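Local coordinates for putative peptide ABC-transport system periplasmic peptide-binding protein (Campylobacter jejuni, PDB 4OEV) that binds nickel(II) outside the cytoplasm, here together with oxalate, as the solute-binding component of an ABC-type importer, at residues V282-L287 with K295-Y300; I382-P387 with P452-L457. One frame throughout, in Å; residues are numbered along the deposited sequence.

Contact 1: V282-L287 with K295-Y300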
loop_
_atom_site.group_PDB
_atom_site.type_symbol
_atom_site.label_atom_id
_atom_site.label_comp_id
_atom_site.label_asym_id
_atom_site.label_seq_id
_atom_site.Cartn_x
_atom_site.Cartn_y
_atom_site.Cartn_z
ATOM N N VAL A 282 9.093 -14.459 7.766
ATOM C CA VAL A 282 7.890 -14.616 8.597
ATOM C C VAL A 282 7.466 -13.266 9.193
ATOM O O VAL A 282 8.314 -12.552 9.732
ATOM C CB VAL A 282 8.101 -15.616 9.729
ATOM C CG1 VAL A 282 6.817 -15.689 10.602
ATOM C CG2 VAL A 282 8.491 -17.005 9.155
ATOM N N ALA A 283 6.170 -12.932 9.073
ATOM C CA ALA A 283 5.572 -11.743 9.650
ATOM C C ALA A 283 4.791 -12.054 10.935
ATOM O O ALA A 283 4.153 -13.102 11.060
ATOM C CB ALA A 283 4.630 -11.055 8.636
ATOM N N ASN A 284 4.808 -11.094 11.850
ATOM C CA ASN A 284 4.091 -11.171 13.120
ATOM C C ASN A 284 3.331 -9.894 13.403
ATOM O O ASN A 284 2.349 -9.898 14.125
ATOM C CB ASN A 284 5.086 -11.447 14.259
ATOM C CG ASN A 284 5.448 -12.901 14.347
ATOM O OD1 ASN A 284 4.555 -13.752 14.455
ATOM N ND2 ASN A 284 6.761 -13.206 14.303
ATOM N N HIS A 285 3.788 -8.788 12.838
ATOM C CA HIS A 285 3.051 -7.530 13.033
ATOM C C HIS A 285 3.339 -6.562 11.859
ATOM O O HIS A 285 4.131 -6.898 10.985
ATOM C CB HIS A 285 3.385 -6.932 14.409
ATOM C CG HIS A 285 4.711 -6.232 14.499
ATOM N ND1 HIS A 285 4.987 -5.050 13.842
ATOM C CD2 HIS A 285 5.801 -6.500 15.257
ATOM C CE1 HIS A 285 6.202 -4.652 14.146
ATOM N NE2 HIS A 285 6.721 -5.508 15.008
ATOM N N PRO A 286 2.657 -5.397 11.799
ATOM C CA PRO A 286 2.651 -4.711 10.493
ATOM C C PRO A 286 3.734 -3.639 10.323
ATOM O O PRO A 286 3.759 -2.926 9.294
ATOM C CB PRO A 286 1.272 -4.077 10.463
ATOM C CG PRO A 286 1.021 -3.719 11.887
ATOM C CD PRO A 286 1.765 -4.722 12.754
ATOM N N LEU A 287 4.670 -3.582 11.260
ATOM C CA LEU A 287 5.684 -2.534 11.207
ATOM C C LEU A 287 7.113 -3.058 11.318
ATOM O O LEU A 287 7.986 -2.358 11.846
ATOM C CB LEU A 287 5.409 -1.502 12.321
ATOM C CG LEU A 287 4.164 -0.637 12.170
ATOM C CD1 LEU A 287 3.913 0.137 13.429
ATOM C CD2 LEU A 287 4.322 0.333 11.000
ATOM N N LYS A 295 10.644 -4.515 18.169
ATOM C CA LYS A 295 11.682 -5.550 18.131
ATOM C C LYS A 295 11.674 -6.513 19.319
ATOM O O LYS A 295 12.302 -7.568 19.253
ATOM C CB LYS A 295 13.065 -4.904 18.010
ATOM C CG LYS A 295 13.348 -4.342 16.632
ATOM C CD LYS A 295 14.780 -3.829 16.491
ATOM C CE LYS A 295 15.128 -3.677 15.022
ATOM N NZ LYS A 295 14.191 -2.727 14.339
ATOM N N ASN A 296 10.990 -6.156 20.403
ATOM C CA ASN A 296 10.772 -7.111 21.473
ATOM C C ASN A 296 9.304 -7.235 21.788
ATOM O O ASN A 296 8.772 -6.526 22.643
ATOM C CB ASN A 296 11.528 -6.746 22.730
ATOM C CG ASN A 296 11.925 -7.974 23.518
ATOM O OD1 ASN A 296 11.085 -8.608 24.167
ATOM N ND2 ASN A 296 13.214 -8.326 23.462
ATOM N N PHE A 297 8.658 -8.144 21.081
ATOM C CA PHE A 297 7.228 -8.324 21.166
ATOM C C PHE A 297 6.900 -9.802 21.291
ATOM O O PHE A 297 7.749 -10.660 21.009
ATOM C CB PHE A 297 6.532 -7.714 19.934
ATOM C CG PHE A 297 7.177 -8.098 18.624
ATOM C CD1 PHE A 297 6.833 -9.289 17.983
ATOM C CD2 PHE A 297 8.154 -7.285 18.043
ATOM C CE1 PHE A 297 7.435 -9.651 16.777
ATOM C CE2 PHE A 297 8.767 -7.639 16.841
ATOM C CZ PHE A 297 8.411 -8.822 16.204
ATOM N N LYS A 298 5.673 -10.074 21.743
ATOM C CA LYS A 298 5.135 -11.417 21.878
ATOM C C LYS A 298 4.704 -11.961 20.514
ATOM O O LYS A 298 4.384 -11.194 19.623
ATOM C CB LYS A 298 3.937 -11.409 22.836
ATOM C CG LYS A 298 4.292 -11.388 24.334
ATOM C CD LYS A 298 2.986 -11.302 25.130
ATOM C CE LYS A 298 3.160 -11.240 26.635
ATOM N NZ LYS A 298 1.785 -10.990 27.231
ATOM N N ILE A 299 4.748 -13.281 20.339
ATOM C CA ILE A 299 4.231 -13.880 19.115
ATOM C C ILE A 299 3.450 -15.156 19.381
ATOM O O ILE A 299 3.591 -15.794 20.440
ATOM C CB ILE A 299 5.346 -14.221 18.065
ATOM C CG1 ILE A 299 6.140 -15.458 18.498
ATOM C CG2 ILE A 299 6.206 -13.012 17.758
ATOM C CD1 ILE A 299 7.083 -15.979 17.449
ATOM N N TYR A 300 2.670 -15.535 18.371
ATOM C CA TYR A 300 1.988 -16.809 18.372
ATOM C C TYR A 300 2.909 -17.839 17.717
ATOM O O TYR A 300 2.928 -17.947 16.486
ATOM C CB TYR A 300 0.640 -16.714 17.614
ATOM C CG TYR A 300 -0.341 -15.812 18.342
ATOM C CD1 TYR A 300 -1.069 -16.293 19.435
ATOM C CD2 TYR A 300 -0.512 -14.474 17.968
ATOM C CE1 TYR A 300 -1.955 -15.487 20.130
ATOM C CE2 TYR A 300 -1.420 -13.642 18.666
ATOM C CZ TYR A 300 -2.130 -14.162 19.752
ATOM O OH TYR A 300 -3.039 -13.385 20.475
HETATM O O HOH W 1 4.320 -16.333 14.675
HETATM O O HOH W 2 2.465 -13.543 16.258
#

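Contact 2: I382-P387 with P452-L457. With OXL (oxalate ion), chain D.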
loop_
_atom_site.group_PDB
_atom_site.type_symbol
_atom_site.label_atom_id
_atom_site.label_comp_id
_atom_site.label_asym_id
_atom_site.label_seq_id
_atom_site.Cartn_x
_atom_site.Cartn_y
_atom_site.Cartn_z
ATOM N N ILE A 382 -5.156 -10.992 2.700
ATOM C CA ILE A 382 -4.993 -9.520 2.568
ATOM C C ILE A 382 -3.512 -9.128 2.544
ATOM O O ILE A 382 -2.652 -9.963 2.835
ATOM C CB ILE A 382 -5.699 -8.827 3.775
ATOM C CG1 ILE A 382 -6.004 -7.321 3.498
ATOM C CG2 ILE A 382 -4.743 -8.899 5.027
ATOM C CD1 ILE A 382 -7.014 -6.757 4.493
ATOM N N GLY A 383 -3.173 -7.862 2.188
ATOM C CA GLY A 383 -1.783 -7.474 2.232
ATOM C C GLY A 383 -1.811 -5.922 2.454
ATOM O O GLY A 383 -2.806 -5.308 2.071
ATOM N N TRP A 384 -0.796 -5.361 3.114
ATOM C CA TRP A 384 -0.626 -3.876 3.270
ATOM C C TRP A 384 0.831 -3.627 3.491
ATOM O O TRP A 384 1.581 -4.565 3.672
ATOM C CB TRP A 384 -1.403 -3.299 4.483
ATOM C CG TRP A 384 -2.866 -3.450 4.444
ATOM C CD1 TRP A 384 -3.645 -4.254 5.265
ATOM C CD2 TRP A 384 -3.751 -2.808 3.554
ATOM N NE1 TRP A 384 -4.971 -4.138 4.900
ATOM C CE2 TRP A 384 -5.056 -3.234 3.871
ATOM C CE3 TRP A 384 -3.579 -1.853 2.540
ATOM C CZ2 TRP A 384 -6.177 -2.763 3.183
ATOM C CZ3 TRP A 384 -4.695 -1.407 1.852
ATOM C CH2 TRP A 384 -5.968 -1.844 2.192
ATOM N N GLY A 385 1.258 -2.358 3.514
ATOM C CA GLY A 385 2.624 -2.095 3.921
ATOM C C GLY A 385 3.223 -0.898 3.173
ATOM O O GLY A 385 3.019 -0.761 1.964
ATOM N N SER A 386 3.932 -0.036 3.883
ATOM C CA SER A 386 4.517 1.183 3.240
ATOM C C SER A 386 5.882 1.365 3.847
ATOM O O SER A 386 6.081 1.145 5.052
ATOM C CB SER A 386 3.606 2.416 3.437
ATOM O OG SER A 386 4.176 3.635 2.834
ATOM N N PRO A 387 6.848 1.767 3.027
ATOM C CA PRO A 387 8.173 2.052 3.546
ATOM C C PRO A 387 8.214 3.474 4.139
ATOM O O PRO A 387 9.217 3.881 4.712
ATOM C CB PRO A 387 9.062 1.954 2.308
ATOM C CG PRO A 387 8.175 2.393 1.206
ATOM C CD PRO A 387 6.761 1.989 1.575
ATOM N N PRO A 452 -5.680 -9.948 18.170
ATOM C CA PRO A 452 -5.173 -10.017 16.788
ATOM C C PRO A 452 -6.291 -9.842 15.738
ATOM O O PRO A 452 -7.284 -10.546 15.730
ATOM C CB PRO A 452 -4.527 -11.411 16.719
ATOM C CG PRO A 452 -5.257 -12.228 17.821
ATOM C CD PRO A 452 -5.580 -11.222 18.900
ATOM N N PRO A 453 -6.135 -8.843 14.869
ATOM C CA PRO A 453 -7.105 -8.663 13.786
ATOM C C PRO A 453 -6.850 -9.668 12.650
ATOM O O PRO A 453 -7.723 -9.866 11.780
ATOM C CB PRO A 453 -6.806 -7.248 13.308
ATOM C CG PRO A 453 -5.350 -7.091 13.571
ATOM C CD PRO A 453 -5.130 -7.756 14.894
ATOM N N PHE A 454 -5.621 -10.183 12.608
ATOM C CA PHE A 454 -5.129 -10.981 11.465
ATOM C C PHE A 454 -4.501 -12.301 11.911
ATOM O O PHE A 454 -4.201 -12.515 13.101
ATOM C CB PHE A 454 -4.033 -10.268 10.632
ATOM C CG PHE A 454 -4.427 -8.947 9.935
ATOM C CD1 PHE A 454 -5.754 -8.485 9.786
ATOM C CD2 PHE A 454 -3.407 -8.201 9.324
ATOM C CE1 PHE A 454 -6.022 -7.246 9.157
ATOM C CE2 PHE A 454 -3.669 -6.967 8.685
ATOM C CZ PHE A 454 -4.976 -6.506 8.583
ATOM N N ILE A 455 -4.200 -13.153 10.929
ATOM C CA ILE A 455 -3.026 -14.029 11.062
ATOM C C ILE A 455 -1.925 -13.429 10.171
ATOM O O ILE A 455 -2.096 -13.416 8.930
ATOM C CB ILE A 455 -3.233 -15.456 10.602
ATOM C CG1 ILE A 455 -4.378 -16.114 11.388
ATOM C CG2 ILE A 455 -1.951 -16.203 10.798
ATOM C CD1 ILE A 455 -4.669 -17.537 10.922
ATOM N N PHE A 456 -0.874 -12.854 10.763
ATOM C CA PHE A 456 0.214 -12.310 9.918
ATOM C C PHE A 456 1.012 -13.488 9.368
ATOM O O PHE A 456 1.285 -14.426 10.098
ATOM C CB PHE A 456 1.125 -11.381 10.679
ATOM C CG PHE A 456 0.556 -10.017 10.876
ATOM C CD1 PHE A 456 0.943 -8.974 10.029
ATOM C CD2 PHE A 456 -0.337 -9.762 11.880
ATOM C CE1 PHE A 456 0.454 -7.687 10.193
ATOM C CE2 PHE A 456 -0.864 -8.424 12.044
ATOM C CZ PHE A 456 -0.440 -7.419 11.196
ATOM N N LEU A 457 1.402 -13.428 8.105
ATOM C CA LEU A 457 2.061 -14.597 7.503
ATOM C C LEU A 457 3.486 -14.262 7.083
ATOM O O LEU A 457 4.431 -14.822 7.637
ATOM C CB LEU A 457 1.237 -15.094 6.322
ATOM C CG LEU A 457 -0.146 -15.595 6.760
ATOM C CD1 LEU A 457 -1.076 -15.739 5.531
ATOM C CD2 LEU A 457 0.017 -16.960 7.452
HETATM C C1 OXL D . -4.850 -6.182 -0.533
HETATM C C2 OXL D . -5.495 -4.852 -0.163
HETATM O O1 OXL D . -5.071 -7.299 0.100
HETATM O O2 OXL D . -6.621 -4.915 0.363
HETATM O O3 OXL D . -4.107 -6.154 -1.536
HETATM O O4 OXL D . -4.993 -3.719 -0.514
#

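Contact 1: V282-L287 with K295-Y300
His285 drives the edge of its imidazole into the face of the Phe297 ring, a T-shaped pair with ring centroids 4.6 Å apart and planes at 82°. The imidazole CD2 sits almost over the centre of the benzene ring, and His285 NE2 comes within 3.5 Å of Phe297 CE2. This is the close-packed half of the contact. The rotation of the imidazole is fixed from both nitrogens: the backbone N of Leu287 donates to His285 ND1 (3.0 Å), while NE2 is hydrogen-bonded to Asn293 in the intervening loop. Asn284 leads to the solvent side. Its CG lies anti to its own carbonyl carbon (chi1 -81°), which lays the amide against Ile299, with CG 3.5 Å from Ile299 CG2. No direct hydrogen bond joins the segments here; two waters do the work. Both donate to Asn284 OD1, one also donating to Tyr300 O (2.8 Å) and the other accepting from Tyr300 N (2.9 Å). Lys268 NZ is a further partner of OD1, and Ile299 is exposed at this margin. From the end of strand 280-282, both segments run in the loop that leads to helix 304-313; His285 rests on Ile445 of helix 434-450, and Ala283 on Phe456 and Tyr459 of strand 454-467.

Contact 2: I382-P387 with P452-L457
The Phe454 ring lies against Ile382 and Trp384, touching both through carbon alone. Ile382 lays its CG2 methyl over one face of the phenyl ring, toward the rim, 4.3 Å from CE2, and Phe454 CZ comes to the edge of the indole, 4.2 Å from Trp384 CD1. With Ile382 CG1 anti to the backbone N (chi1 -161°), the other branch is turned to the oxalate, where CG1 is 3.5 Å from O1. Trp384 offers the ligand a face: oxalate O4 sits above the six-membered part of the indole, 3.3 Å from CZ3. Between these two residues Gly383 N gives a weak hydrogen bond to oxalate O1 (2.9 Å, 127°). The segments are not paired directly. Strand 241-246 runs between strands 379-384 and 454-467, antiparallel to each, in a sheet of the periplasmic-binding-protein fold, so Phe454 reaches Ile382 and Trp384 across a central strand. Backbone bonds to Ala243 and Tyr241 hold Ile382 and Trp384, and those to Phe246 and Leu244 hold Pro453 and Ile455. Farther out, Trp411 lies with its ring parallel to that of Trp384, and Val397 of helix 395-398 touches both Trp384 and Phe454. Arg344 NH2 supplies another hydrogen bond to the oxalate.

Along the chain contact 1 closes before contact 2 opens, yet their centres are only 11 Å apart and they touch. The joint is strand 454-467, which pairs antiparallel with both strand 280-282 and strand 241-246: Ala283 N probably donates a hydrogen bond to Leu457 O, and the Phe456 side chain packs against the backbone of Asn284 and His285. Pro452 touches Tyr300, a second bridge between them. Contact 2 is the buried one, its centre about 11 Å from the chain centre and beside the oxalate and nickel; the centre of contact 1 lies about 19 Å from the chain centre, away from those sites. One antiparallel sheet therefore links the ligand pocket to the loop that follows strand 280-282.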